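Local structure of putative peptide ABC-transport system periplasmic peptide-binding protein (Campylobacter jejuni, 4OEV) at residues G136-H141 with S151-N156; I30-S35 with L192-I197; F86-F91 with E105-V110; Y163-W168 with E172-K177. The protein binds nickel(II) ions outside the cytoplasmic membrane as the extracytoplasmic binding protein of an ABC-type importer, and belongs to a family generally assigned to peptide transport. One frame throughout, in Å; residues are numbered along the deposited sequence.

Overall arrangement
The four contacts illustrate how short local packings are joined into one continuous body. Contacts 2 and 4 lie closest together, their centres about 7 Å apart, because strands 191-196 and 173-178 are neighbours in the same sheet. Contact 1 touches all three others: Met137 N meets Ser35 O of contact 2 at 3.0 Å, Leu138 N meets Ser87 OG of contact 3 at 2.8 Å, and Gln155 packs on Phe165 and Trp168 of contact 4. Contact 3 touches neither contact 2 (nearest atoms about 8 Å away) nor contact 4 (about 16 Å). The nickel and oxalate are held elsewhere, the metal by His26, His480 and His481; contact 2 begins just four residues after His26.

Contact 1 (G136-H141 with S151-N156); sequences GMLPKH and SSFNQN
Phe153 and Pro139 approach from opposite directions and meet through the far end of the aromatic ring. Phe153 CE2 lies 3.7 Å from Pro139 CG, and Phe153 CZ is 3.8 Å from Pro139 CD, which places two adjacent ring carbons against the CG-CD bond of the proline ring. Leu138 adds a looser touch, its CD2 methyl standing 4.3 Å from Phe153 CE1. No hydrogen bond crosses between the segments, and the join is wholly apolar.

The phenyl ring is presented by a side chain whose CG lies opposite the backbone N (chi1 -179°), and the backbone beneath it is well tied. Phe153 N donates to Ser151 OG at 3.2 Å, an ST turn that opens the 3-10 segment 152-155; the same hydroxyl is also bonded to Glu146. Further on, Asn156 ND2 returns to Ser152 O in a nearly straight bond of 3.1 Å (174° at the hydrogen). It comes from above the carbonyl plane, whereas Gln155 N reaches that oxygen from the other face. Asn154 OD1 lies in plane at the edge of the Phe153 ring.

Pro139 occupies the N-cap position of helix 140-143, whose Leu143 packs on both Leu138 and Phe153. Trp73 touches Pro139, while Leu138 also rests on Phe91, so the loop is lodged between helix 81-92 and the 3-10 segment.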
# COMPACT_ATOMS: atom_id res chain seq x y z
N GLY A 136 -3.17 -2.62 -14.52
CA GLY A 136 -4.09 -2.52 -15.64
C GLY A 136 -3.37 -2.17 -16.93
O GLY A 136 -2.32 -1.52 -16.89
N MET A 137 -3.89 -2.64 -18.08
CA MET A 137 -3.39 -2.22 -19.40
C MET A 137 -4.18 -0.97 -19.87
O MET A 137 -5.35 -0.77 -19.47
CB MET A 137 -3.48 -3.37 -20.41
CG MET A 137 -2.55 -4.57 -20.11
SD MET A 137 -0.79 -4.18 -20.27
CE MET A 137 -0.49 -3.80 -18.52
N LEU A 138 -3.51 -0.10 -20.60
CA LEU A 138 -4.10 1.13 -21.13
C LEU A 138 -4.47 0.97 -22.61
O LEU A 138 -3.83 0.18 -23.30
CB LEU A 138 -3.13 2.30 -21.03
CG LEU A 138 -2.72 2.70 -19.61
CD1 LEU A 138 -1.55 3.64 -19.70
CD2 LEU A 138 -3.91 3.35 -18.98
N PRO A 139 -5.46 1.74 -23.08
CA PRO A 139 -5.86 1.69 -24.50
C PRO A 139 -5.08 2.63 -25.40
O PRO A 139 -5.29 3.84 -25.40
CB PRO A 139 -7.35 2.07 -24.44
CG PRO A 139 -7.49 2.93 -23.22
CD PRO A 139 -6.47 2.44 -22.25
N LYS A 140 -4.19 2.03 -26.18
CA LYS A 140 -3.42 2.77 -27.18
C LYS A 140 -4.31 3.65 -28.05
O LYS A 140 -4.02 4.83 -28.24
CB LYS A 140 -2.63 1.81 -28.03
CG LYS A 140 -1.85 2.45 -29.18
CD LYS A 140 -0.87 1.46 -29.73
CE LYS A 140 0.00 2.06 -30.84
NZ LYS A 140 -0.78 2.20 -32.09
N HIS A 141 -5.43 3.11 -28.53
CA HIS A 141 -6.23 3.84 -29.52
C HIS A 141 -6.87 5.11 -28.98
O HIS A 141 -7.36 5.92 -29.79
CB HIS A 141 -7.33 2.92 -30.11
CG HIS A 141 -8.43 2.60 -29.15
ND1 HIS A 141 -8.40 1.47 -28.35
CD2 HIS A 141 -9.58 3.25 -28.84
CE1 HIS A 141 -9.49 1.44 -27.59
NE2 HIS A 141 -10.22 2.52 -27.86
N SER A 151 -4.72 14.05 -19.22
CA SER A 151 -5.80 13.68 -20.18
C SER A 151 -7.15 13.60 -19.48
O SER A 151 -7.21 13.22 -18.31
CB SER A 151 -5.49 12.34 -20.84
OG SER A 151 -6.49 11.94 -21.78
N SER A 152 -8.22 13.96 -20.20
CA SER A 152 -9.56 13.90 -19.62
C SER A 152 -9.98 12.44 -19.45
O SER A 152 -10.88 12.13 -18.65
CB SER A 152 -10.56 14.67 -20.47
OG SER A 152 -10.62 14.19 -21.80
N PHE A 153 -9.27 11.56 -20.15
CA PHE A 153 -9.33 10.12 -19.90
C PHE A 153 -9.30 9.76 -18.43
O PHE A 153 -10.05 8.88 -18.00
CB PHE A 153 -8.14 9.43 -20.55
CG PHE A 153 -8.12 7.94 -20.38
CD1 PHE A 153 -7.41 7.34 -19.35
CD2 PHE A 153 -8.77 7.13 -21.32
CE1 PHE A 153 -7.38 5.96 -19.23
CE2 PHE A 153 -8.74 5.76 -21.20
CZ PHE A 153 -8.05 5.16 -20.16
N ASN A 154 -8.41 10.42 -17.68
CA ASN A 154 -8.20 10.06 -16.30
C ASN A 154 -9.45 10.23 -15.45
O ASN A 154 -9.53 9.68 -14.36
CB ASN A 154 -7.03 10.86 -15.70
CG ASN A 154 -5.73 10.58 -16.39
OD1 ASN A 154 -5.55 9.52 -16.97
ND2 ASN A 154 -4.79 11.53 -16.34
N GLN A 155 -10.41 11.01 -15.93
CA GLN A 155 -11.68 11.13 -15.21
C GLN A 155 -12.83 10.49 -16.00
O GLN A 155 -13.97 10.58 -15.59
CB GLN A 155 -12.00 12.60 -14.92
CG GLN A 155 -11.03 13.30 -13.94
CD GLN A 155 -9.70 13.66 -14.59
OE1 GLN A 155 -9.66 14.06 -15.75
NE2 GLN A 155 -8.62 13.52 -13.84
N ASN A 156 -12.51 9.87 -17.14
CA ASN A 156 -13.48 9.13 -17.99
C ASN A 156 -12.83 7.85 -18.50
O ASN A 156 -12.79 7.63 -19.71
CB ASN A 156 -13.92 9.97 -19.18
CG ASN A 156 -14.67 11.23 -18.79
OD1 ASN A 156 -15.90 11.26 -18.79
ND2 ASN A 156 -13.92 12.27 -18.42

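Contact 2 (I30-S35 with L192-I197); sequences INLVFS and LIIKHI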
# COMPACT_ATOMS: atom_id res chain seq x y z
N ILE A 30 -9.28 1.63 -9.81
CA ILE A 30 -8.51 1.28 -11.00
C ILE A 30 -8.71 -0.22 -11.28
O ILE A 30 -8.88 -0.62 -12.44
CB ILE A 30 -6.99 1.62 -10.88
CG1 ILE A 30 -6.85 3.14 -10.76
CG2 ILE A 30 -6.21 1.06 -12.14
CD1 ILE A 30 -5.41 3.69 -10.60
N ASN A 31 -8.74 -1.05 -10.24
CA ASN A 31 -8.95 -2.49 -10.47
C ASN A 31 -10.39 -2.89 -10.84
O ASN A 31 -10.66 -4.05 -11.13
CB ASN A 31 -8.52 -3.28 -9.22
CG ASN A 31 -7.01 -3.45 -9.14
OD1 ASN A 31 -6.33 -2.66 -8.48
ND2 ASN A 31 -6.49 -4.49 -9.79
N LEU A 32 -11.33 -1.93 -10.84
CA LEU A 32 -12.70 -2.19 -11.33
C LEU A 32 -12.75 -1.96 -12.85
O LEU A 32 -13.31 -2.77 -13.62
CB LEU A 32 -13.70 -1.28 -10.65
CG LEU A 32 -13.71 -1.38 -9.12
CD1 LEU A 32 -14.64 -0.36 -8.52
CD2 LEU A 32 -14.14 -2.79 -8.73
N VAL A 33 -12.16 -0.85 -13.28
CA VAL A 33 -12.18 -0.45 -14.68
C VAL A 33 -11.12 -1.17 -15.53
O VAL A 33 -11.34 -1.47 -16.72
CB VAL A 33 -12.00 1.09 -14.76
CG1 VAL A 33 -11.97 1.60 -16.19
CG2 VAL A 33 -13.09 1.79 -13.95
N PHE A 34 -9.97 -1.45 -14.93
CA PHE A 34 -8.86 -2.01 -15.71
C PHE A 34 -8.54 -3.43 -15.30
O PHE A 34 -8.94 -3.88 -14.21
CB PHE A 34 -7.62 -1.14 -15.56
CG PHE A 34 -7.81 0.26 -16.04
CD1 PHE A 34 -7.53 0.59 -17.36
CD2 PHE A 34 -8.31 1.24 -15.20
CE1 PHE A 34 -7.73 1.89 -17.83
CE2 PHE A 34 -8.51 2.54 -15.64
CZ PHE A 34 -8.20 2.87 -16.96
N SER A 35 -7.86 -4.15 -16.19
CA SER A 35 -7.32 -5.44 -15.82
C SER A 35 -5.97 -5.58 -16.46
O SER A 35 -5.71 -4.96 -17.50
CB SER A 35 -8.26 -6.58 -16.23
OG SER A 35 -8.42 -6.56 -17.63
N LEU A 192 -22.59 -0.63 -9.26
CA LEU A 192 -21.60 -0.55 -8.18
C LEU A 192 -21.15 0.87 -7.91
O LEU A 192 -20.73 1.59 -8.80
CB LEU A 192 -20.38 -1.43 -8.50
CG LEU A 192 -19.15 -1.29 -7.58
CD1 LEU A 192 -19.46 -1.66 -6.11
CD2 LEU A 192 -17.97 -2.08 -8.11
N ILE A 193 -21.19 1.26 -6.63
CA ILE A 193 -20.80 2.59 -6.20
C ILE A 193 -19.74 2.55 -5.09
O ILE A 193 -19.92 1.88 -4.09
CB ILE A 193 -22.04 3.38 -5.74
CG1 ILE A 193 -22.98 3.60 -6.94
CG2 ILE A 193 -21.66 4.68 -5.14
CD1 ILE A 193 -24.26 4.39 -6.61
N ILE A 194 -18.61 3.22 -5.33
CA ILE A 194 -17.53 3.32 -4.37
C ILE A 194 -17.58 4.70 -3.72
O ILE A 194 -17.29 5.73 -4.34
CB ILE A 194 -16.15 3.10 -5.03
CG1 ILE A 194 -16.16 1.80 -5.83
CG2 ILE A 194 -14.98 3.24 -3.97
CD1 ILE A 194 -16.29 0.55 -5.00
N LYS A 195 -17.96 4.71 -2.46
CA LYS A 195 -18.16 5.94 -1.74
C LYS A 195 -16.91 6.30 -0.94
O LYS A 195 -16.28 5.44 -0.29
CB LYS A 195 -19.39 5.80 -0.83
CG LYS A 195 -19.91 7.09 -0.29
CD LYS A 195 -21.29 6.90 0.37
CE LYS A 195 -21.69 8.19 1.03
NZ LYS A 195 -23.06 8.13 1.59
N HIS A 196 -16.53 7.56 -1.02
CA HIS A 196 -15.32 8.02 -0.35
C HIS A 196 -15.60 8.34 1.11
O HIS A 196 -16.11 9.42 1.41
CB HIS A 196 -14.74 9.25 -1.03
CG HIS A 196 -13.51 9.78 -0.34
ND1 HIS A 196 -13.30 11.12 -0.11
CD2 HIS A 196 -12.41 9.14 0.15
CE1 HIS A 196 -12.14 11.29 0.51
NE2 HIS A 196 -11.58 10.10 0.68
N ILE A 197 -15.23 7.44 2.01
CA ILE A 197 -15.43 7.71 3.45
C ILE A 197 -14.15 7.40 4.21
O ILE A 197 -13.86 6.22 4.48
CB ILE A 197 -16.61 6.90 4.04
CG1 ILE A 197 -17.90 7.23 3.29
CG2 ILE A 197 -16.76 7.18 5.56
CD1 ILE A 197 -19.13 6.40 3.76
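Leu32 sets its CG beside the backbone N and away from the carbonyl carbon (chi1 -57°), with CD1 extended beyond it, and this carries the isobutyl group off helix 30-33 toward the sheet. From strand 191-196, Leu192 answers with CG turned away from its own backbone N (chi1 170°), while Ile194 offers its CG1 branch. Leu192 and Ile194 both meet Leu32 tip to tip.

One methyl carries most of the join. Leu32 CD1 is 3.8 Å from Leu192 CD2 and, equally, 3.8 Å from Ile194 CG1, so it bridges two residues that point to the same face of the strand. The other branch contributes as well, Leu32 CD2 lying 3.9 Å from Leu192 CD2, and the tip of Ile194 comes in with its CD1 at 4.0 Å from Leu32 CD1. All three residues are buried, and no hydrogen bond links the segments.

Phe176 of the adjoining strand packs on both Leu32 and Ile194, and Val489 touches Leu32. The short helix is closed by Phe34 N donating to Ile30 O at 2.8 Å. Asn31, in the same turn, has been seen to bind magnesium in a crystal structure of this protein, though none is bound to this chain. Such helix-on-sheet packing, with leucine and isoleucine between a one-turn helix and a mixed sheet, belongs here to the core of a solute-binding protein of family 5.

Contact 3 (F86-F91 with E105-V110); sequences FSIEAF and EDIKSV
Glu89 brings its carboxylate to the margin of the contact, where Glu89 OE2 stands a loose 4.3 Å from Val110 CB; the charge itself is answered outside the segments, by a salt bridge from Lys85, whose NZ also bonds Val110 O. Nearby, the Phe91 ring has Ser87 O over one face, 3.2 Å above the plane and offset toward the rim, and meets the ring of Phe104 with the planes at about 55°.

The hydrophobic centre of the contact is Ile88. Its branch methyl CG2, placed opposite the backbone N by a chi1 of -80°, reaches both strand residues that face the helix. Ile88 CG2 is 3.6 Å from Val110 CG2, the two side chains meeting at a slant, whereas Ile107 lies across Ile88 at roughly a right angle. There Ile88 CG2 and Ile107 CD1 are modelled 3.3 Å apart, tighter than usual for two methyls, so the exact distance is doubtful. Ile120 of strand 117-122 also packs on Ile88.

Helix 81-92 runs nearly antiparallel to the strand here, at 155°, with the short axes 9.3 Å apart. Lys108 and Ser109 both face Thr121 in a classic beta bulge, and Ile107 and Val110, on either side of that pair, both point to the helix. The chemistry is thus a methyl-to-methyl core with the carboxylate of Glu89 at the margin, and a lysine that probably steadies that charge while tying helix to strand.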
# COMPACT_ATOMS: atom_id res chain seq x y z
N PHE A 86 2.17 -0.33 -25.85
CA PHE A 86 1.93 1.06 -25.53
C PHE A 86 2.02 1.26 -24.00
O PHE A 86 2.64 2.20 -23.52
CB PHE A 86 0.58 1.52 -26.06
CG PHE A 86 0.14 2.85 -25.52
CD1 PHE A 86 0.61 4.02 -26.08
CD2 PHE A 86 -0.72 2.92 -24.42
CE1 PHE A 86 0.21 5.25 -25.57
CE2 PHE A 86 -1.10 4.14 -23.89
CZ PHE A 86 -0.64 5.31 -24.46
N SER A 87 1.36 0.37 -23.26
CA SER A 87 1.27 0.50 -21.78
C SER A 87 2.60 0.42 -21.05
O SER A 87 2.96 1.29 -20.25
CB SER A 87 0.34 -0.59 -21.26
OG SER A 87 -0.94 -0.42 -21.78
N ILE A 88 3.32 -0.65 -21.29
CA ILE A 88 4.60 -0.86 -20.67
C ILE A 88 5.55 0.29 -21.03
O ILE A 88 6.22 0.83 -20.17
CB ILE A 88 5.20 -2.18 -21.17
CG1 ILE A 88 4.63 -3.38 -20.47
CG2 ILE A 88 6.68 -2.18 -21.05
CD1 ILE A 88 5.17 -4.67 -21.09
N GLU A 89 5.56 0.72 -22.29
CA GLU A 89 6.38 1.86 -22.66
C GLU A 89 5.91 3.14 -21.97
O GLU A 89 6.75 4.00 -21.59
CB GLU A 89 6.38 2.01 -24.18
CG GLU A 89 7.20 0.93 -24.79
CD GLU A 89 7.27 0.98 -26.31
OE1 GLU A 89 6.57 1.79 -26.97
OE2 GLU A 89 8.06 0.19 -26.83
N ALA A 90 4.61 3.22 -21.74
CA ALA A 90 4.01 4.38 -21.11
C ALA A 90 4.47 4.52 -19.66
O ALA A 90 4.80 5.63 -19.26
CB ALA A 90 2.48 4.31 -21.17
N PHE A 91 4.54 3.41 -18.91
CA PHE A 91 4.95 3.38 -17.50
C PHE A 91 6.44 3.73 -17.36
O PHE A 91 6.85 4.28 -16.35
CB PHE A 91 4.70 2.01 -16.90
CG PHE A 91 3.24 1.54 -16.99
CD1 PHE A 91 2.18 2.46 -17.02
CD2 PHE A 91 2.96 0.20 -17.08
CE1 PHE A 91 0.85 2.02 -17.07
CE2 PHE A 91 1.62 -0.26 -17.16
CZ PHE A 91 0.57 0.66 -17.17
N GLU A 105 11.16 0.42 -15.32
CA GLU A 105 12.38 1.08 -15.83
C GLU A 105 13.36 0.09 -16.39
O GLU A 105 14.24 0.44 -17.20
CB GLU A 105 13.08 1.89 -14.72
CG GLU A 105 13.52 1.01 -13.53
CD GLU A 105 14.20 1.80 -12.42
OE1 GLU A 105 14.63 2.94 -12.74
OE2 GLU A 105 14.23 1.34 -11.23
N ASP A 106 13.24 -1.15 -15.97
CA ASP A 106 14.18 -2.17 -16.33
C ASP A 106 13.86 -2.88 -17.67
O ASP A 106 14.56 -3.82 -18.07
CB ASP A 106 14.23 -3.18 -15.21
CG ASP A 106 15.26 -4.24 -15.45
OD1 ASP A 106 16.38 -3.89 -15.88
OD2 ASP A 106 14.89 -5.42 -15.33
N ILE A 107 12.85 -2.39 -18.37
CA ILE A 107 12.48 -2.96 -19.67
C ILE A 107 13.31 -2.32 -20.76
O ILE A 107 13.30 -1.10 -20.92
CB ILE A 107 11.01 -2.72 -19.94
CG1 ILE A 107 10.22 -3.51 -18.93
CG2 ILE A 107 10.65 -3.16 -21.42
CD1 ILE A 107 8.88 -3.03 -18.80
N LYS A 108 14.05 -3.14 -21.49
CA LYS A 108 14.87 -2.63 -22.57
C LYS A 108 14.09 -2.47 -23.87
O LYS A 108 14.19 -1.44 -24.53
CB LYS A 108 16.06 -3.53 -22.79
CG LYS A 108 16.97 -3.06 -23.94
CD LYS A 108 18.17 -3.93 -23.98
CE LYS A 108 19.10 -3.47 -25.09
NZ LYS A 108 20.39 -4.21 -25.02
N SER A 109 13.30 -3.49 -24.23
CA SER A 109 12.53 -3.49 -25.47
C SER A 109 11.27 -4.35 -25.33
O SER A 109 11.28 -5.37 -24.60
CB SER A 109 13.36 -4.04 -26.64
OG SER A 109 13.71 -5.38 -26.36
N VAL A 110 10.23 -3.94 -26.04
CA VAL A 110 8.97 -4.69 -26.17
C VAL A 110 8.71 -4.97 -27.66
O VAL A 110 8.49 -4.03 -28.42
CB VAL A 110 7.77 -3.94 -25.62
CG1 VAL A 110 6.51 -4.78 -25.74
CG2 VAL A 110 8.03 -3.49 -24.13

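Contact 4 (Y163-W168 with E172-K177); sequences YKFVKW and EYVEFK
Val174 lays its CG2 methyl over the face of the Trp168 indole, 3.8 Å from the centroid of the five-membered ring and only 12° off its normal, a CH-pi contact. Its other methyl turns to a second aromatic: Val174 CG1 is 3.5 Å from Phe165 CE1, at the edge of the phenyl ring, with the two side chains about perpendicular.

These residues sit on the antiparallel hairpin of strands 163-169 and 173-178. Its pairing slips by one residue at a classic beta bulge, where Val166 and Lys167 both face Glu175. Glu175 O accepts from Val166 N in the carbonyl plane at 2.8 Å and, at the longer distance of 3.3 Å, from Lys167 N, tilted 26° from that plane. Glu175 N donates in turn to Lys167 O at 2.8 Å.

Lys167 takes the crowded position at CG (chi1 71°), which swings its extended chain over toward Tyr173. Lys167 CE lies at that ring's edge, 3.1 Å from Tyr173 OH, but the amine makes no hydrogen bond to the hydroxyl. Glu175 lies obliquely against Val166, and its carboxylate is bridged to Arg191. Val166 CG2, in turn, packs on Lys177 CG at 3.7 Å, while Lys164 sends its amine to Glu180.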
# COMPACT_ATOMS: atom_id res chain seq x y z
N TYR A 163 -15.94 -3.61 -14.61
CA TYR A 163 -16.87 -2.51 -14.41
C TYR A 163 -16.59 -1.31 -15.30
O TYR A 163 -15.45 -0.83 -15.40
CB TYR A 163 -16.85 -2.09 -12.93
CG TYR A 163 -17.75 -2.97 -12.09
CD1 TYR A 163 -19.12 -2.78 -12.12
CD2 TYR A 163 -17.24 -3.99 -11.28
CE1 TYR A 163 -19.98 -3.57 -11.38
CE2 TYR A 163 -18.11 -4.80 -10.53
CZ TYR A 163 -19.48 -4.57 -10.59
OH TYR A 163 -20.42 -5.33 -9.90
N LYS A 164 -17.65 -0.78 -15.90
CA LYS A 164 -17.55 0.36 -16.80
C LYS A 164 -17.80 1.61 -15.98
O LYS A 164 -18.67 1.60 -15.09
CB LYS A 164 -18.57 0.25 -17.98
CG LYS A 164 -18.31 -0.87 -18.97
CD LYS A 164 -19.38 -0.87 -20.11
CE LYS A 164 -18.98 -1.78 -21.28
NZ LYS A 164 -19.92 -1.72 -22.46
N PHE A 165 -17.01 2.66 -16.24
CA PHE A 165 -17.16 3.95 -15.55
C PHE A 165 -18.47 4.63 -15.97
O PHE A 165 -18.75 4.74 -17.17
CB PHE A 165 -15.95 4.87 -15.84
CG PHE A 165 -16.12 6.27 -15.31
CD1 PHE A 165 -15.77 6.58 -14.00
CD2 PHE A 165 -16.61 7.29 -16.12
CE1 PHE A 165 -15.92 7.88 -13.52
CE2 PHE A 165 -16.76 8.58 -15.64
CZ PHE A 165 -16.43 8.87 -14.34
N VAL A 166 -19.26 5.09 -15.00
CA VAL A 166 -20.49 5.84 -15.28
C VAL A 166 -20.41 7.33 -14.95
O VAL A 166 -20.61 8.17 -15.82
CB VAL A 166 -21.69 5.27 -14.51
CG1 VAL A 166 -22.91 6.11 -14.82
CG2 VAL A 166 -21.94 3.83 -14.88
N LYS A 167 -20.19 7.68 -13.69
CA LYS A 167 -20.02 9.08 -13.35
C LYS A 167 -19.28 9.23 -12.04
O LYS A 167 -19.06 8.26 -11.31
CB LYS A 167 -21.35 9.80 -13.28
CG LYS A 167 -22.24 9.44 -12.10
CD LYS A 167 -23.37 10.45 -12.03
CE LYS A 167 -24.37 10.10 -10.94
NZ LYS A 167 -25.47 11.11 -10.78
N TRP A 168 -18.92 10.46 -11.73
CA TRP A 168 -18.06 10.71 -10.59
C TRP A 168 -18.45 12.02 -9.94
O TRP A 168 -18.36 13.07 -10.56
CB TRP A 168 -16.61 10.72 -11.06
CG TRP A 168 -15.54 10.90 -10.05
CD1 TRP A 168 -15.67 11.12 -8.70
CD2 TRP A 168 -14.13 10.90 -10.32
NE1 TRP A 168 -14.42 11.25 -8.12
CE2 TRP A 168 -13.46 11.11 -9.09
CE3 TRP A 168 -13.38 10.73 -11.49
CZ2 TRP A 168 -12.07 11.17 -8.99
CZ3 TRP A 168 -12.00 10.77 -11.40
CH2 TRP A 168 -11.35 11.00 -10.15
N GLU A 172 -16.93 12.53 -3.29
CA GLU A 172 -18.10 11.82 -2.75
C GLU A 172 -18.13 10.35 -3.17
O GLU A 172 -18.13 9.46 -2.32
CB GLU A 172 -19.38 12.51 -3.20
CG GLU A 172 -20.02 13.47 -2.20
CD GLU A 172 -21.51 13.66 -2.47
OE1 GLU A 172 -22.23 12.65 -2.65
OE2 GLU A 172 -21.98 14.82 -2.48
N TYR A 173 -18.20 10.10 -4.47
CA TYR A 173 -18.30 8.73 -4.95
C TYR A 173 -17.96 8.60 -6.43
O TYR A 173 -18.00 9.58 -7.17
CB TYR A 173 -19.71 8.17 -4.70
CG TYR A 173 -20.80 8.80 -5.55
CD1 TYR A 173 -21.09 8.30 -6.82
CD2 TYR A 173 -21.55 9.88 -5.08
CE1 TYR A 173 -22.09 8.85 -7.60
CE2 TYR A 173 -22.56 10.44 -5.86
CZ TYR A 173 -22.82 9.92 -7.12
OH TYR A 173 -23.82 10.46 -7.90
N VAL A 174 -17.66 7.38 -6.86
CA VAL A 174 -17.56 7.07 -8.29
C VAL A 174 -18.59 5.98 -8.52
O VAL A 174 -18.72 5.09 -7.67
CB VAL A 174 -16.14 6.59 -8.71
CG1 VAL A 174 -16.00 6.58 -10.22
CG2 VAL A 174 -15.03 7.47 -8.08
N GLU A 175 -19.36 6.07 -9.61
CA GLU A 175 -20.39 5.08 -9.93
C GLU A 175 -20.03 4.28 -11.20
O GLU A 175 -19.58 4.84 -12.20
CB GLU A 175 -21.75 5.75 -10.11
CG GLU A 175 -22.84 4.78 -10.63
CD GLU A 175 -24.15 5.48 -10.93
OE1 GLU A 175 -24.28 6.64 -10.47
OE2 GLU A 175 -25.05 4.87 -11.61
N PHE A 176 -20.23 2.96 -11.13
CA PHE A 176 -19.92 2.05 -12.22
C PHE A 176 -21.12 1.21 -12.61
O PHE A 176 -22.07 1.09 -11.83
CB PHE A 176 -18.80 1.10 -11.83
CG PHE A 176 -17.58 1.79 -11.31
CD1 PHE A 176 -17.45 2.10 -9.96
CD2 PHE A 176 -16.56 2.17 -12.19
CE1 PHE A 176 -16.31 2.76 -9.48
CE2 PHE A 176 -15.40 2.84 -11.69
CZ PHE A 176 -15.30 3.13 -10.35
N LYS A 177 -21.06 0.63 -13.80
CA LYS A 177 -22.02 -0.40 -14.19
C LYS A 177 -21.27 -1.62 -14.72
O LYS A 177 -20.12 -1.50 -15.18
CB LYS A 177 -23.05 0.15 -15.18
CG LYS A 177 -22.52 0.62 -16.54
CD LYS A 177 -23.71 1.02 -17.46
CE LYS A 177 -23.24 1.56 -18.83
NZ LYS A 177 -24.38 1.79 -19.81